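Local structure of inosine-uridine preferring nucleoside hydrolase (Gardnerella vaginalis 315-A, 6BA1) at residues A[151-156]-A[187-192]; A[64-69]-A[104-109]; A[180-185]-A[270-275]; A[84-89]-A[234-239]. The protein belongs to the nucleoside hydrolase family, a calcium-binding alpha/beta fold built on a mostly parallel central beta sheet, and carries a bound calcium ion. All blocks are in the same frame, centred on the assembly; numbering follows the deposited sequence.

Contact 1: residues A[151-156]-A[187-192]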
loop_
_atom_site.group_PDB
_atom_site.type_symbol
_atom_site.label_atom_id
_atom_site.label_comp_id
_atom_site.label_asym_id
_atom_site.label_seq_id
_atom_site.Cartn_x
_atom_site.Cartn_y
_atom_site.Cartn_z
ATOM N N GLY A 151 -14.291 -3.912 21.675
ATOM C CA GLY A 151 -13.675 -2.593 21.767
ATOM C C GLY A 151 -12.757 -2.313 20.602
ATOM O O GLY A 151 -13.028 -1.413 19.823
ATOM N N LYS A 152 -11.672 -3.076 20.508
ATOM C CA LYS A 152 -10.774 -3.017 19.360
ATOM C C LYS A 152 -9.872 -4.243 19.210
ATOM O O LYS A 152 -9.467 -4.835 20.180
ATOM C CB LYS A 152 -9.913 -1.740 19.386
ATOM C CG LYS A 152 -8.980 -1.583 20.569
ATOM C CD LYS A 152 -8.159 -0.313 20.417
ATOM C CE LYS A 152 -7.067 -0.176 21.461
ATOM N NZ LYS A 152 -6.011 0.776 20.987
ATOM N N ILE A 153 -9.582 -4.598 17.964
ATOM C CA ILE A 153 -8.592 -5.608 17.619
ATOM C C ILE A 153 -7.355 -4.882 17.096
ATOM O O ILE A 153 -7.488 -3.898 16.383
ATOM C CB ILE A 153 -9.143 -6.588 16.561
ATOM C CG1 ILE A 153 -10.351 -7.346 17.119
ATOM C CG2 ILE A 153 -8.059 -7.558 16.106
ATOM C CD1 ILE A 153 -11.211 -8.018 16.087
ATOM N N VAL A 154 -6.166 -5.345 17.463
ATOM C CA VAL A 154 -4.905 -4.716 17.052
ATOM C C VAL A 154 -3.879 -5.805 16.765
ATOM O O VAL A 154 -3.133 -6.199 17.644
ATOM C CB VAL A 154 -4.362 -3.733 18.128
ATOM C CG1 VAL A 154 -3.057 -3.089 17.675
ATOM C CG2 VAL A 154 -5.393 -2.671 18.478
ATOM N N LEU A 155 -3.849 -6.288 15.529
ATOM C CA LEU A 155 -3.005 -7.432 15.160
ATOM C C LEU A 155 -1.601 -7.033 14.740
ATOM O O LEU A 155 -1.350 -5.872 14.423
ATOM C CB LEU A 155 -3.662 -8.232 14.031
ATOM C CG LEU A 155 -3.654 -7.610 12.628
ATOM C CD1 LEU A 155 -2.556 -8.203 11.748
ATOM C CD2 LEU A 155 -5.001 -7.767 11.944
ATOM N N MET A 156 -0.702 -8.012 14.757
ATOM C CA MET A 156 0.600 -7.913 14.100
ATOM C C MET A 156 0.579 -8.914 12.962
ATOM O O MET A 156 0.317 -10.098 13.166
ATOM C CB MET A 156 1.760 -8.164 15.080
ATOM C CG MET A 156 2.941 -9.001 14.566
ATOM S SD MET A 156 3.698 -8.493 13.003
ATOM C CE MET A 156 4.631 -9.977 12.583
ATOM N N SER A 187 -14.700 -8.505 7.971
ATOM C CA SER A 187 -15.705 -8.498 9.047
ATOM C C SER A 187 -16.305 -7.127 9.361
ATOM O O SER A 187 -17.497 -7.015 9.636
ATOM C CB SER A 187 -15.114 -9.043 10.351
ATOM O OG SER A 187 -14.234 -8.106 10.950
ATOM N N GLY A 188 -15.465 -6.101 9.338
ATOM C CA GLY A 188 -15.867 -4.749 9.700
ATOM C C GLY A 188 -15.602 -4.442 11.152
ATOM O O GLY A 188 -16.012 -3.398 11.653
ATOM N N ALA A 189 -14.913 -5.353 11.839
ATOM C CA ALA A 189 -14.490 -5.131 13.215
ATOM C C ALA A 189 -13.447 -4.036 13.221
ATOM O O ALA A 189 -12.750 -3.848 12.228
ATOM C CB ALA A 189 -13.940 -6.405 13.821
ATOM N N PRO A 190 -13.342 -3.289 14.341
ATOM C CA PRO A 190 -12.367 -2.202 14.433
ATOM C C PRO A 190 -10.930 -2.682 14.578
ATOM O O PRO A 190 -10.353 -2.606 15.653
ATOM C CB PRO A 190 -12.866 -1.371 15.615
ATOM C CG PRO A 190 -13.602 -2.330 16.448
ATOM C CD PRO A 190 -14.203 -3.350 15.533
ATOM N N VAL A 191 -10.365 -3.173 13.480
ATOM C CA VAL A 191 -9.011 -3.722 13.432
ATOM C C VAL A 191 -7.984 -2.602 13.208
ATOM O O VAL A 191 -8.300 -1.578 12.624
ATOM C CB VAL A 191 -8.889 -4.790 12.333
ATOM C CG1 VAL A 191 -7.471 -5.358 12.263
ATOM C CG2 VAL A 191 -9.906 -5.899 12.538
ATOM N N THR A 192 -6.775 -2.806 13.714
ATOM C CA THR A 192 -5.615 -1.979 13.413
ATOM C C THR A 192 -4.483 -2.923 13.035
ATOM O O THR A 192 -3.953 -3.624 13.879
ATOM C CB THR A 192 -5.190 -1.118 14.621
ATOM O OG1 THR A 192 -6.234 -0.193 14.938
ATOM C CG2 THR A 192 -3.904 -0.341 14.336
#

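Contact 2: residues A[64-69]-A[104-109]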
loop_
_atom_site.group_PDB
_atom_site.type_symbol
_atom_site.label_atom_id
_atom_site.label_comp_id
_atom_site.label_asym_id
_atom_site.label_seq_id
_atom_site.Cartn_x
_atom_site.Cartn_y
_atom_site.Cartn_z
ATOM N N LYS A 64 -4.631 -16.864 32.515
ATOM C CA LYS A 64 -5.246 -18.131 32.147
ATOM C C LYS A 64 -5.027 -18.364 30.659
ATOM O O LYS A 64 -5.431 -17.542 29.832
ATOM C CB LYS A 64 -6.737 -18.114 32.469
ATOM C CG LYS A 64 -7.038 -17.656 33.888
ATOM C CD LYS A 64 -8.435 -18.015 34.369
ATOM C CE LYS A 64 -8.993 -16.991 35.382
ATOM N NZ LYS A 64 -9.727 -17.683 36.463
ATOM N N VAL A 65 -4.383 -19.476 30.320
ATOM C CA VAL A 65 -4.029 -19.790 28.935
ATOM C C VAL A 65 -5.075 -20.721 28.322
ATOM O O VAL A 65 -5.275 -21.832 28.802
ATOM C CB VAL A 65 -2.637 -20.445 28.865
ATOM C CG1 VAL A 65 -2.285 -20.836 27.439
ATOM C CG2 VAL A 65 -1.592 -19.498 29.450
ATOM N N TYR A 66 -5.731 -20.262 27.259
ATOM C CA TYR A 66 -6.775 -21.036 26.581
ATOM C C TYR A 66 -6.212 -21.701 25.331
ATOM O O TYR A 66 -5.111 -21.392 24.893
ATOM C CB TYR A 66 -7.973 -20.145 26.255
ATOM C CG TYR A 66 -8.593 -19.546 27.498
ATOM C CD1 TYR A 66 -9.716 -20.113 28.088
ATOM C CD2 TYR A 66 -8.039 -18.417 28.100
ATOM C CE1 TYR A 66 -10.282 -19.560 29.237
ATOM C CE2 TYR A 66 -8.589 -17.862 29.244
ATOM C CZ TYR A 66 -9.708 -18.432 29.810
ATOM O OH TYR A 66 -10.248 -17.870 30.947
ATOM N N LYS A 67 -6.987 -22.619 24.768
ATOM C CA LYS A 67 -6.523 -23.537 23.743
ATOM C C LYS A 67 -7.282 -23.277 22.435
ATOM O O LYS A 67 -8.459 -23.617 22.313
ATOM C CB LYS A 67 -6.730 -24.982 24.235
ATOM C CG LYS A 67 -5.471 -25.838 24.289
ATOM C CD LYS A 67 -5.685 -27.068 25.156
ATOM C CE LYS A 67 -4.430 -27.912 25.259
ATOM N NZ LYS A 67 -4.698 -29.227 25.908
ATOM N N GLY A 68 -6.616 -22.635 21.477
ATOM C CA GLY A 68 -7.184 -22.396 20.147
ATOM C C GLY A 68 -6.997 -23.570 19.198
ATOM O O GLY A 68 -6.812 -24.693 19.633
ATOM N N LEU A 69 -7.028 -23.284 17.899
ATOM C CA LEU A 69 -7.013 -24.312 16.851
ATOM C C LEU A 69 -5.596 -24.659 16.401
ATOM O O LEU A 69 -4.736 -23.791 16.373
ATOM C CB LEU A 69 -7.876 -23.849 15.665
ATOM C CG LEU A 69 -9.373 -23.737 15.973
ATOM C CD1 LEU A 69 -10.046 -22.621 15.204
ATOM C CD2 LEU A 69 -10.062 -25.049 15.671
ATOM N N LYS A 104 -2.215 -25.680 34.018
ATOM C CA LYS A 104 -2.509 -26.203 32.688
ATOM C C LYS A 104 -3.586 -25.400 31.979
ATOM O O LYS A 104 -4.160 -24.476 32.558
ATOM C CB LYS A 104 -2.876 -27.696 32.803
ATOM C CG LYS A 104 -1.683 -28.550 33.222
ATOM C CD LYS A 104 -1.367 -29.876 32.470
ATOM C CE LYS A 104 0.155 -30.042 32.303
ATOM N NZ LYS A 104 0.618 -31.453 32.311
ATOM N N ALA A 105 -3.837 -25.732 30.717
ATOM C CA ALA A 105 -4.787 -24.982 29.894
ATOM C C ALA A 105 -6.199 -25.085 30.431
ATOM O O ALA A 105 -6.593 -26.130 30.936
ATOM C CB ALA A 105 -4.750 -25.482 28.460
ATOM N N GLU A 106 -6.967 -24.001 30.305
ATOM C CA GLU A 106 -8.365 -23.979 30.755
ATOM C C GLU A 106 -9.204 -24.949 29.937
ATOM O O GLU A 106 -8.805 -25.380 28.853
ATOM C CB GLU A 106 -8.955 -22.584 30.649
ATOM C CG GLU A 106 -8.277 -21.527 31.523
ATOM C CD GLU A 106 -8.465 -21.752 33.002
ATOM O OE1 GLU A 106 -9.549 -22.196 33.408
ATOM O OE2 GLU A 106 -7.525 -21.454 33.757
ATOM N N ASP A 107 -10.372 -25.301 30.470
ATOM C CA ASP A 107 -11.192 -26.369 29.892
ATOM C C ASP A 107 -11.804 -25.964 28.564
ATOM O O ASP A 107 -11.752 -26.727 27.607
ATOM C CB ASP A 107 -12.294 -26.811 30.871
ATOM C CG ASP A 107 -11.744 -27.531 32.095
ATOM O OD1 ASP A 107 -10.530 -27.824 32.157
ATOM O OD2 ASP A 107 -12.564 -27.849 32.991
ATOM N N GLU A 108 -12.384 -24.771 28.521
ATOM C CA GLU A 108 -13.026 -24.271 27.301
ATOM C C GLU A 108 -12.026 -23.877 26.208
ATOM O O GLU A 108 -10.862 -23.574 26.482
ATOM C CB GLU A 108 -13.967 -23.103 27.626
ATOM C CG GLU A 108 -13.267 -21.818 28.041
ATOM C CD GLU A 108 -14.034 -21.044 29.110
ATOM O OE1 GLU A 108 -14.216 -21.597 30.234
ATOM O OE2 GLU A 108 -14.431 -19.886 28.816
ATOM N N SER A 109 -12.514 -23.894 24.968
ATOM C CA SER A 109 -11.723 -23.479 23.803
ATOM C C SER A 109 -11.523 -21.968 23.813
ATOM O O SER A 109 -12.310 -21.222 24.406
ATOM C CB SER A 109 -12.383 -23.920 22.482
ATOM O OG SER A 109 -13.462 -23.077 22.107
#

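Contact 3: residues A[180-185]-A[270-275]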
loop_
_atom_site.group_PDB
_atom_site.type_symbol
_atom_site.label_atom_id
_atom_site.label_comp_id
_atom_site.label_asym_id
_atom_site.label_seq_id
_atom_site.Cartn_x
_atom_site.Cartn_y
_atom_site.Cartn_z
ATOM N N ALA A 180 -8.586 -16.901 6.836
ATOM C CA ALA A 180 -8.984 -16.381 8.143
ATOM C C ALA A 180 -8.758 -14.879 8.237
ATOM O O ALA A 180 -9.654 -14.125 8.631
ATOM C CB ALA A 180 -8.215 -17.091 9.238
ATOM N N ALA A 181 -7.551 -14.459 7.875
ATOM C CA ALA A 181 -7.195 -13.039 7.852
ATOM C C ALA A 181 -8.156 -12.221 6.985
ATOM O O ALA A 181 -8.544 -11.117 7.368
ATOM C CB ALA A 181 -5.762 -12.858 7.370
ATOM N N ASP A 182 -8.545 -12.773 5.833
ATOM C CA ASP A 182 -9.531 -12.127 4.962
ATOM C C ASP A 182 -10.848 -11.919 5.705
ATOM O O ASP A 182 -11.396 -10.810 5.714
ATOM C CB ASP A 182 -9.769 -12.951 3.685
ATOM C CG ASP A 182 -10.609 -12.204 2.637
ATOM O OD1 ASP A 182 -10.497 -10.966 2.511
ATOM O OD2 ASP A 182 -11.387 -12.867 1.922
ATOM N N ILE A 183 -11.331 -12.984 6.345
ATOM C CA ILE A 183 -12.598 -12.950 7.078
ATOM C C ILE A 183 -12.571 -11.845 8.140
ATOM O O ILE A 183 -13.527 -11.073 8.250
ATOM C CB ILE A 183 -12.929 -14.336 7.695
ATOM C CG1 ILE A 183 -13.253 -15.351 6.583
ATOM C CG2 ILE A 183 -14.103 -14.254 8.671
ATOM C CD1 ILE A 183 -12.982 -16.795 6.957
ATOM N N LEU A 184 -11.465 -11.761 8.882
ATOM C CA LEU A 184 -11.277 -10.717 9.893
ATOM C C LEU A 184 -11.328 -9.308 9.308
ATOM O O LEU A 184 -12.051 -8.451 9.813
ATOM C CB LEU A 184 -9.938 -10.908 10.622
ATOM C CG LEU A 184 -9.478 -9.792 11.569
ATOM C CD1 LEU A 184 -10.512 -9.493 12.637
ATOM C CD2 LEU A 184 -8.150 -10.158 12.195
ATOM N N PHE A 185 -10.547 -9.074 8.258
ATOM C CA PHE A 185 -10.411 -7.731 7.675
ATOM C C PHE A 185 -11.753 -7.258 7.121
ATOM O O PHE A 185 -12.188 -6.130 7.397
ATOM C CB PHE A 185 -9.350 -7.722 6.561
ATOM C CG PHE A 185 -7.912 -7.755 7.041
ATOM C CD1 PHE A 185 -7.550 -8.260 8.286
ATOM C CD2 PHE A 185 -6.903 -7.305 6.202
ATOM C CE1 PHE A 185 -6.216 -8.287 8.678
ATOM C CE2 PHE A 185 -5.570 -7.338 6.594
ATOM C CZ PHE A 185 -5.229 -7.826 7.831
ATOM N N VAL A 270 -7.729 -9.552 2.221
ATOM C CA VAL A 270 -6.561 -10.383 1.984
ATOM C C VAL A 270 -6.841 -11.199 0.742
ATOM O O VAL A 270 -7.946 -11.709 0.557
ATOM C CB VAL A 270 -6.233 -11.303 3.178
ATOM C CG1 VAL A 270 -5.068 -12.234 2.853
ATOM C CG2 VAL A 270 -5.924 -10.466 4.412
ATOM N N ASP A 271 -5.834 -11.297 -0.115
ATOM C CA ASP A 271 -5.972 -11.998 -1.380
ATOM C C ASP A 271 -5.994 -13.493 -1.110
ATOM O O ASP A 271 -5.141 -14.016 -0.391
ATOM C CB ASP A 271 -4.845 -11.625 -2.353
ATOM C CG ASP A 271 -5.021 -10.243 -2.990
ATOM O OD1 ASP A 271 -6.008 -9.540 -2.708
ATOM O OD2 ASP A 271 -4.150 -9.866 -3.795
ATOM N N VAL A 272 -7.000 -14.154 -1.669
ATOM C CA VAL A 272 -7.223 -15.581 -1.486
ATOM C C VAL A 272 -6.992 -16.368 -2.787
ATOM O O VAL A 272 -6.344 -17.413 -2.751
ATOM C CB VAL A 272 -8.651 -15.819 -0.939
ATOM C CG1 VAL A 272 -8.989 -17.307 -0.870
ATOM C CG2 VAL A 272 -8.799 -15.162 0.428
ATOM N N GLU A 273 -7.507 -15.871 -3.920
ATOM C CA GLU A 273 -7.556 -16.659 -5.167
ATOM C C GLU A 273 -6.315 -16.614 -6.038
ATOM O O GLU A 273 -5.841 -17.644 -6.502
ATOM C CB GLU A 273 -8.785 -16.261 -6.019
ATOM C CG GLU A 273 -10.132 -16.602 -5.386
ATOM C CD GLU A 273 -11.216 -17.066 -6.369
ATOM O OE1 GLU A 273 -11.186 -16.584 -7.516
ATOM O OE2 GLU A 273 -12.004 -17.936 -5.964
ATOM N N GLY A 274 -5.794 -15.422 -6.272
ATOM C CA GLY A 274 -4.757 -15.190 -7.290
ATOM C C GLY A 274 -3.379 -15.716 -6.957
ATOM O O GLY A 274 -3.197 -16.380 -5.940
ATOM N N PRO A 275 -2.385 -15.420 -7.822
ATOM C CA PRO A 275 -0.982 -15.716 -7.505
ATOM C C PRO A 275 -0.391 -14.744 -6.477
ATOM O O PRO A 275 0.768 -14.900 -6.087
ATOM C CB PRO A 275 -0.282 -15.583 -8.855
ATOM C CG PRO A 275 -1.079 -14.563 -9.574
ATOM C CD PRO A 275 -2.505 -14.730 -9.121
#

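Contact 4: residues A[84-89]-A[234-239]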
loop_
_atom_site.group_PDB
_atom_site.type_symbol
_atom_site.label_atom_id
_atom_site.label_comp_id
_atom_site.label_asym_id
_atom_site.label_seq_id
_atom_site.Cartn_x
_atom_site.Cartn_y
_atom_site.Cartn_z
ATOM N N SER A 84 11.260 -21.236 10.658
ATOM C CA SER A 84 10.781 -20.748 11.967
ATOM C C SER A 84 11.409 -21.509 13.150
ATOM O O SER A 84 11.578 -20.944 14.233
ATOM C CB SER A 84 9.240 -20.762 12.035
ATOM O OG SER A 84 8.686 -21.948 11.488
ATOM N N ALA A 85 11.760 -22.776 12.936
ATOM C CA ALA A 85 12.526 -23.551 13.921
ATOM C C ALA A 85 13.959 -23.029 14.104
ATOM O O ALA A 85 14.524 -23.156 15.184
ATOM C CB ALA A 85 12.546 -25.024 13.537
ATOM N N PHE A 86 14.550 -22.472 13.048
ATOM C CA PHE A 86 15.879 -21.839 13.133
ATOM C C PHE A 86 15.838 -20.515 13.910
ATOM O O PHE A 86 16.734 -20.235 14.712
ATOM C CB PHE A 86 16.465 -21.610 11.731
ATOM C CG PHE A 86 17.867 -21.057 11.741
ATOM C CD1 PHE A 86 18.975 -21.906 11.849
ATOM C CD2 PHE A 86 18.086 -19.683 11.643
ATOM C CE1 PHE A 86 20.262 -21.391 11.872
ATOM C CE2 PHE A 86 19.374 -19.169 11.658
ATOM C CZ PHE A 86 20.465 -20.021 11.774
ATOM N N ILE A 87 14.805 -19.712 13.651
ATOM C CA ILE A 87 14.655 -18.386 14.264
ATOM C C ILE A 87 14.269 -18.491 15.742
ATOM O O ILE A 87 15.014 -18.036 16.618
ATOM C CB ILE A 87 13.631 -17.510 13.493
ATOM C CG1 ILE A 87 14.151 -17.217 12.072
ATOM C CG2 ILE A 87 13.346 -16.205 14.242
ATOM C CD1 ILE A 87 13.157 -16.525 11.158
ATOM N N HIS A 88 13.108 -19.094 16.001
ATOM C CA HIS A 88 12.555 -19.188 17.359
ATOM C C HIS A 88 13.021 -20.433 18.138
ATOM O O HIS A 88 12.717 -20.556 19.325
ATOM C CB HIS A 88 11.022 -19.135 17.317
ATOM C CG HIS A 88 10.473 -17.971 16.551
ATOM N ND1 HIS A 88 9.844 -18.106 15.332
ATOM C CD2 HIS A 88 10.487 -16.641 16.815
ATOM C CE1 HIS A 88 9.491 -16.912 14.885
ATOM N NE2 HIS A 88 9.859 -16.007 15.774
ATOM N N GLY A 89 13.753 -21.339 17.486
ATOM C CA GLY A 89 14.252 -22.561 18.131
ATOM C C GLY A 89 13.247 -23.697 18.109
ATOM O O GLY A 89 12.146 -23.562 17.568
ATOM N N TYR A 234 18.825 -13.947 13.402
ATOM C CA TYR A 234 18.739 -12.770 12.519
ATOM C C TYR A 234 20.097 -12.372 11.908
ATOM O O TYR A 234 20.134 -11.854 10.794
ATOM C CB TYR A 234 18.107 -11.559 13.229
ATOM C CG TYR A 234 16.614 -11.385 12.986
ATOM C CD1 TYR A 234 16.119 -10.243 12.360
ATOM C CD2 TYR A 234 15.692 -12.356 13.396
ATOM C CE1 TYR A 234 14.744 -10.061 12.168
ATOM C CE2 TYR A 234 14.329 -12.183 13.228
ATOM C CZ TYR A 234 13.852 -11.061 12.595
ATOM O OH TYR A 234 12.504 -10.811 12.395
ATOM N N GLU A 235 21.193 -12.609 12.622
ATOM C CA GLU A 235 22.546 -12.405 12.070
ATOM C C GLU A 235 22.811 -13.185 10.772
ATOM O O GLU A 235 23.589 -12.721 9.944
ATOM C CB GLU A 235 23.640 -12.739 13.098
ATOM C CG GLU A 235 23.887 -11.653 14.128
ATOM C CD GLU A 235 24.929 -12.060 15.166
ATOM O OE1 GLU A 235 25.659 -13.051 14.980
ATOM O OE2 GLU A 235 25.039 -11.356 16.197
ATOM N N THR A 236 22.181 -14.351 10.600
ATOM C CA THR A 236 22.286 -15.135 9.351
ATOM C C THR A 236 21.099 -14.898 8.385
ATOM O O THR A 236 21.317 -14.746 7.179
ATOM C CB THR A 236 22.504 -16.651 9.619
ATOM O OG1 THR A 236 21.305 -17.245 10.100
ATOM C CG2 THR A 236 23.623 -16.879 10.639
ATOM N N THR A 237 19.867 -14.848 8.903
ATOM C CA THR A 237 18.673 -14.642 8.049
ATOM C C THR A 237 18.505 -13.208 7.537
ATOM O O THR A 237 17.815 -12.993 6.538
ATOM C CB THR A 237 17.343 -15.047 8.742
ATOM O OG1 THR A 237 17.053 -14.164 9.835
ATOM C CG2 THR A 237 17.390 -16.496 9.233
ATOM N N ALA A 238 19.103 -12.237 8.228
ATOM C CA ALA A 238 19.025 -10.826 7.830
ATOM C C ALA A 238 20.147 -9.993 8.488
ATOM O O ALA A 238 19.874 -9.213 9.410
ATOM C CB ALA A 238 17.647 -10.257 8.170
ATOM N N PRO A 239 21.406 -10.167 8.031
ATOM C CA PRO A 239 22.531 -9.356 8.555
ATOM C C PRO A 239 22.488 -7.864 8.188
ATOM O O PRO A 239 23.242 -7.073 8.765
ATOM C CB PRO A 239 23.778 -10.022 7.950
ATOM C CG PRO A 239 23.281 -10.784 6.770
ATOM C CD PRO A 239 21.860 -11.176 7.053
#

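Contact 1: residues A[151-156]-A[187-192]
Leu155 and Val191 meet at the apolar centre of this contact, where two neighbouring parallel strands of the central sheet, 152-156 and 191-194, form the ends of a beta-alpha-beta crossover. Leu155 CD2 lies 3.5 Å from Val191 CG1, the two side chains crossing at a slant. The leucine branch gets there because chi1, at 73°, places CG between its backbone N and carbonyl carbon, which turns the end of the side chain toward the other strand. The second methyl of Val191, CG2, sits 4.2 Å from Ile153 CB on the same face of the sheet, while the far end of the isoleucine reaches Ala189, with CD1 to CB at 3.9 Å. Leu184 of helix 178-187, the helical part of the crossover that precedes 191-194, rests on Ile153, Leu155 and Val191 together. Val154 CG2 lies beside Thr192 CB, 4.2 Å away, on the face of the sheet opposite Ile153 and Val191. Further out, Pro190 lays its CG at 3.5 Å from Gly151 O, and Lys152 leads away to bond through NZ with Ala255 O. The backbones are joined mainly by Ile153 N to Pro190 O, a bond of 3.1 Å with 155° at the hydrogen. The two that follow, Thr192 N to Ile153 O and Leu155 N to Thr192 O, are weak because they are bent. Ahead of Val191, Pro190 centres an inverse gamma turn, and Ser187 OG closes an ST turn by accepting from Ala189 N at 3.0 Å, with 166° at the hydrogen.

Contact 2: residues A[64-69]-A[104-109]
Val65 and Glu106 join the two backbones through one hydrogen bond, Glu106 N to Val65 O, 3.1 Å long with 162° at the hydrogen. The same oxygen also receives a CA-H contact from Ala105 CA at 3.4 Å, so the loop presses two successive residues against one carbonyl. Among the side chains, Tyr66 and Glu106 pack closely. Glu106 CG stands over one face of the phenol ring, toward its rim, 3.9 Å from the centroid of Tyr66 and 23° off the normal, a CH-pi contact. The glutamate chain bends at chi2 (-67°), which lets its methylenes lie on the ring while the carboxylate passes on toward Lys64. There Glu106 OE2 touches the aliphatic part of the lysine, 3.6 Å from Lys64 CD. The charged ends stay apart, with Lys64 NZ 5.1 Å from Glu106 OE2, so any attraction between them is probably modest. Glu108 comes to the edge of the same ring, its CG 3.9 Å from Tyr66 CE1, and Phe113 of helix 110-121 stacks with Tyr66. On the other side of the strand, the extended Lys67 chain passes Ala105, with CD to CB at 3.8 Å. Ser109 touches Lys67 O and stands at the N-cap of helix 110-121, whose first turn its side chain caps; Lys67 is also backbone-bonded to Ala110. The geometry is that of an outermost strand, 64-67, in the alpha/beta sheet of this family, flanked by the loop that leads into the next helix.

Contact 3: residues A[180-185]-A[270-275]
The beta hairpin of strands 268-270 and 280-282 meets helix 178-187 here, with Val270, the last residue of its first strand, set against Ala181, Asp182 and Phe185. These three lie on the side of the helix that faces the hairpin. Asp182 CG is anti to the backbone N (chi1 -170°), which brings the carboxylate alongside Val270, and OD1 accepts from Val270 N at 3.1 Å. The bond is almost straight, 177° at the hydrogen, although the amide approaches from above the carboxylate plane, 40° out of it. Beside this polar link the valine methyl CG2 serves two partners. It lies 3.8 Å from Ala181 CB, and it rests over one face of the Phe185 ring, nearer the rim than the centre, 4.1 Å from the centroid in a CH-pi contact. The phenylalanine also touches Thr280 on the second hairpin strand and Leu155 of the central sheet, so its ring lies between the hairpin and the central sheet. Farther along the turn, Val272 CG2 stands 3.8 Å from Asp182 OD2, the two side chains crossing at about a right angle. The hairpin loop also touches the second subunit: Asp271 packs on His163 and Pro275 on Trp169 of that neighbouring chain. Asp182 OD1 also forms a salt bridge with Arg186 one helical turn on. The oxygen therefore holds a backbone amide and a guanidinium group at once, and the positive charge probably helps keep the carboxylate ionised while it ties the hairpin strand to the helix surface.

Contact 4: residues A[84-89]-A[234-239]
Tyr234 opens the second segment and meets Ile87 with the edge of its ring, Ile87 CG2 lying near the ring plane at 4.3 Å from Tyr234 CE2. The hydroxyl of the tyrosine is engaged away from this contact, bonded to His247 NE2. One residue beyond Glu235, Thr236 places OG1 next to the Phe86 ring, approaching obliquely; this oxygen is hydrogen-bonded to Ala233 O. Phe86 reaches across because its CG is anti to the backbone N, chi1 -176°. Thr237 follows, its CG2 4.1 Å from Phe86 CD2 and 4.4 Å from Ile87 CG1, so that one methyl touches both residues of the first helix. The phenylalanine and this threonine run antiparallel alongside one another. No hydrogen bond crosses between the segments, and the contact is van der Waals packing at the surface. The adjoining His88 packs on Asp16 of helix 15-25. With the Ile87 side chain about 9 Å from the calcium ion and Tyr234 bonded to His247, next to the calcium ligand Asp248, the helix pair probably lies at the rim of the calcium-containing pocket, as in other nucleoside hydrolases.

From the N terminus, contact 2 opens first, at the outermost strand 64-67, and closes at 104-109, just before helix 110-121. Contact 4 starts inside that loop at 84-89 and closes only at 234-239, so the two cross. Contact 1 (151-156 with 187-192) is nested within the long loop of contact 4 and lies on the opposite side of the chain's centre. Contact 3 starts inside contact 1, at 180-185, and ends at 270-275, thereby crossing both contact 1 and contact 4. Contacts 1 and 3 touch directly through Leu184 and Phe185. Contacts 1 and 2 both reach the central sheet, at its interior and at its outermost strand; contact 3 joins the hairpin to its flanking helix, and contact 4 pairs two helix ends.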